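Local atomic coordinates of Cag pathogenicity island protein (Cag10) (Helicobacter pylori 26695, PDB entry 6IQT), a protein that probably serves as a VirB8-like component of the Cag type IV secretion system, this piece being its soluble NTF2-like domain beyond the membrane helix. Residues Arg78-Lys83 and Ile113-Asp118. Residues are numbered along the deposited sequence; the frame is centred on the assembly and turned at random.
Sequences RQFVDK and IKITPD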
loop_
_atom_site.group_PDB
_atom_site.type_symbol
_atom_site.label_atom_id
_atom_site.label_comp_id
_atom_site.label_asym_id
_atom_site.label_seq_id
_atom_site.Cartn_x
_atom_site.Cartn_y
_atom_site.Cartn_z
ATOM N N ARG A 78 11.812 -7.302 13.848
ATOM C CA ARG A 78 13.014 -6.485 14.016
ATOM C C ARG A 78 12.763 -5.288 14.919
ATOM O O ARG A 78 13.644 -4.887 15.691
ATOM C CB ARG A 78 13.523 -6.011 12.655
ATOM C CG ARG A 78 14.169 -7.105 11.851
ATOM C CD ARG A 78 15.101 -6.529 10.807
ATOM N NE ARG A 78 14.706 -6.851 9.434
ATOM C CZ ARG A 78 14.673 -8.077 8.913
ATOM N NH1 ARG A 78 14.982 -9.145 9.642
ATOM N NH2 ARG A 78 14.311 -8.240 7.651
ATOM N N GLN A 79 11.572 -4.703 14.837
ATOM C CA GLN A 79 11.291 -3.465 15.543
ATOM C C GLN A 79 10.630 -3.671 16.897
ATOM O O GLN A 79 10.913 -2.906 17.824
ATOM C CB GLN A 79 10.432 -2.554 14.663
ATOM C CG GLN A 79 11.108 -2.195 13.311
ATOM C CD GLN A 79 12.617 -1.824 13.427
ATOM O OE1 GLN A 79 13.066 -1.285 14.447
ATOM N NE2 GLN A 79 13.387 -2.094 12.361
ATOM N N PHE A 80 9.802 -4.712 17.055
ATOM C CA PHE A 80 9.102 -4.936 18.313
ATOM C C PHE A 80 9.832 -5.879 19.271
ATOM O O PHE A 80 9.618 -5.783 20.485
ATOM C CB PHE A 80 7.702 -5.487 18.042
ATOM C CG PHE A 80 6.848 -4.591 17.203
ATOM C CD1 PHE A 80 6.889 -3.209 17.357
ATOM C CD2 PHE A 80 6.006 -5.131 16.248
ATOM C CE1 PHE A 80 6.084 -2.381 16.570
ATOM C CE2 PHE A 80 5.208 -4.316 15.456
ATOM C CZ PHE A 80 5.243 -2.941 15.616
ATOM N N VAL A 81 10.698 -6.760 18.757
ATOM C CA VAL A 81 11.456 -7.766 19.516
ATOM C C VAL A 81 10.638 -8.361 20.667
ATOM O O VAL A 81 9.476 -8.749 20.485
ATOM C CB VAL A 81 12.811 -7.199 20.008
ATOM C CG1 VAL A 81 13.762 -7.027 18.818
ATOM C CG2 VAL A 81 12.666 -5.864 20.754
ATOM N N ASP A 82 11.246 -8.477 21.848
ATOM C CA ASP A 82 10.572 -9.027 23.019
ATOM C C ASP A 82 10.059 -7.939 23.957
ATOM O O ASP A 82 9.761 -8.222 25.124
ATOM C CB ASP A 82 11.506 -9.980 23.773
ATOM C CG ASP A 82 12.660 -9.255 24.461
ATOM O OD1 ASP A 82 13.249 -8.328 23.853
ATOM O OD2 ASP A 82 12.976 -9.613 25.622
ATOM N N LYS A 83 9.939 -6.704 23.470
ATOM C CA LYS A 83 9.637 -5.566 24.324
ATOM C C LYS A 83 8.340 -4.844 23.987
ATOM O O LYS A 83 7.929 -3.966 24.761
ATOM C CB LYS A 83 10.786 -4.544 24.277
ATOM C CG LYS A 83 12.121 -5.099 24.741
ATOM C CD LYS A 83 13.158 -3.996 24.890
ATOM C CE LYS A 83 14.560 -4.503 24.555
ATOM N NZ LYS A 83 14.818 -4.565 23.090
ATOM N N ILE A 113 -3.471 0.447 14.435
ATOM C CA ILE A 113 -2.542 -0.446 15.119
ATOM C C ILE A 113 -2.240 0.162 16.485
ATOM O O ILE A 113 -1.740 1.294 16.577
ATOM C CB ILE A 113 -1.254 -0.667 14.311
ATOM C CG1 ILE A 113 -1.583 -1.125 12.881
ATOM C CG2 ILE A 113 -0.346 -1.679 15.015
ATOM C CD1 ILE A 113 -0.363 -1.310 11.983
ATOM N N LYS A 114 -2.555 -0.577 17.545
ATOM C CA LYS A 114 -2.254 -0.138 18.905
ATOM C C LYS A 114 -0.959 -0.807 19.352
ATOM O O LYS A 114 -0.874 -2.041 19.404
ATOM C CB LYS A 114 -3.396 -0.453 19.869
ATOM C CG LYS A 114 -3.143 0.070 21.292
ATOM C CD LYS A 114 -4.355 -0.104 22.206
ATOM C CE LYS A 114 -4.856 -1.547 22.248
ATOM N NZ LYS A 114 -3.842 -2.488 22.804
ATOM N N ILE A 115 0.046 0.010 19.641
ATOM C CA ILE A 115 1.359 -0.454 20.061
ATOM C C ILE A 115 1.505 -0.141 21.546
ATOM O O ILE A 115 1.388 1.018 21.963
ATOM C CB ILE A 115 2.468 0.190 19.215
ATOM C CG1 ILE A 115 2.510 -0.468 17.828
ATOM C CG2 ILE A 115 3.805 0.080 19.900
ATOM C CD1 ILE A 115 2.644 0.508 16.687
ATOM N N THR A 116 1.691 -1.174 22.357
ATOM C CA THR A 116 1.926 -0.995 23.789
ATOM C C THR A 116 3.207 -1.740 24.142
ATOM O O THR A 116 3.263 -2.979 24.003
ATOM C CB THR A 116 0.739 -1.472 24.630
ATOM O OG1 THR A 116 0.523 -2.871 24.426
ATOM C CG2 THR A 116 -0.542 -0.734 24.249
ATOM N N PRO A 117 4.272 -1.043 24.529
ATOM C CA PRO A 117 5.500 -1.747 24.913
ATOM C C PRO A 117 5.367 -2.401 26.279
ATOM O O PRO A 117 4.800 -1.827 27.214
ATOM C CB PRO A 117 6.557 -0.636 24.911
ATOM C CG PRO A 117 6.004 0.372 23.950
ATOM C CD PRO A 117 4.537 0.380 24.271
ATOM N N ASP A 118 5.893 -3.629 26.374
ATOM C CA ASP A 118 5.908 -4.399 27.615
ATOM C C ASP A 118 6.854 -3.817 28.657
ATOM O O ASP A 118 6.780 -4.216 29.826
ATOM C CB ASP A 118 6.306 -5.856 27.335
ATOM C CG ASP A 118 5.429 -6.517 26.279
ATOM O OD1 ASP A 118 4.875 -5.794 25.427
ATOM O OD2 ASP A 118 5.298 -7.757 26.290
#
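The ring of Phe80 meets Ile115 obliquely, its CE1 atom lying 4.2 Å from CG1 of Ile115, a loose apolar contact. Elsewhere round the same ring come the aromatic ring of Tyr45, with the planes at about 55°, and the side chain of Ala86 on strand 84-98. Phenylalanine suits the end of a helix here: CG stands roughly opposite the carbonyl carbon (chi1 -59°), and the long flat group reaches from the helix end to the sheet. Ile115, a beta-branched residue at home in a strand, points its CB toward the helix and also packs on Val84, Tyr125 and Thr127 of the flanking strands, which bury it. This is the helix-on-sheet packing of the NTF2-like fold to which VirB8 domains belong: helix 66-80 leads through a type II' beta turn, Phe80-Lys83, into strand 84-98, outermost in this chain's sheet, whose antiparallel neighbour is strand 105-117. Val81, first inner residue of the turn, has positive phi, unusual for a beta-branched residue. Lys83 N closes the turn on Phe80 O at 3.1 Å, while Val81 O accepts the hydroxyl of Tyr45. Across the contact, Asp118 N donates to Lys83 O over 2.6 Å, a short bond that is bent (134° at the hydrogen) and reaches the oxygen from above the carbonyl plane. The CB of Lys83 points away from 113-118, so its backbone serves the contact while the charged amine suits the exposed surface. Pro117 has no N-H to offer; its CA lies 3.3 Å from Lys83 O. The exposed carboxylate of Asp118 suits this solvent-facing margin, folded back beside its own backbone N, with OD2 in a long, weak ion pair with Lys47.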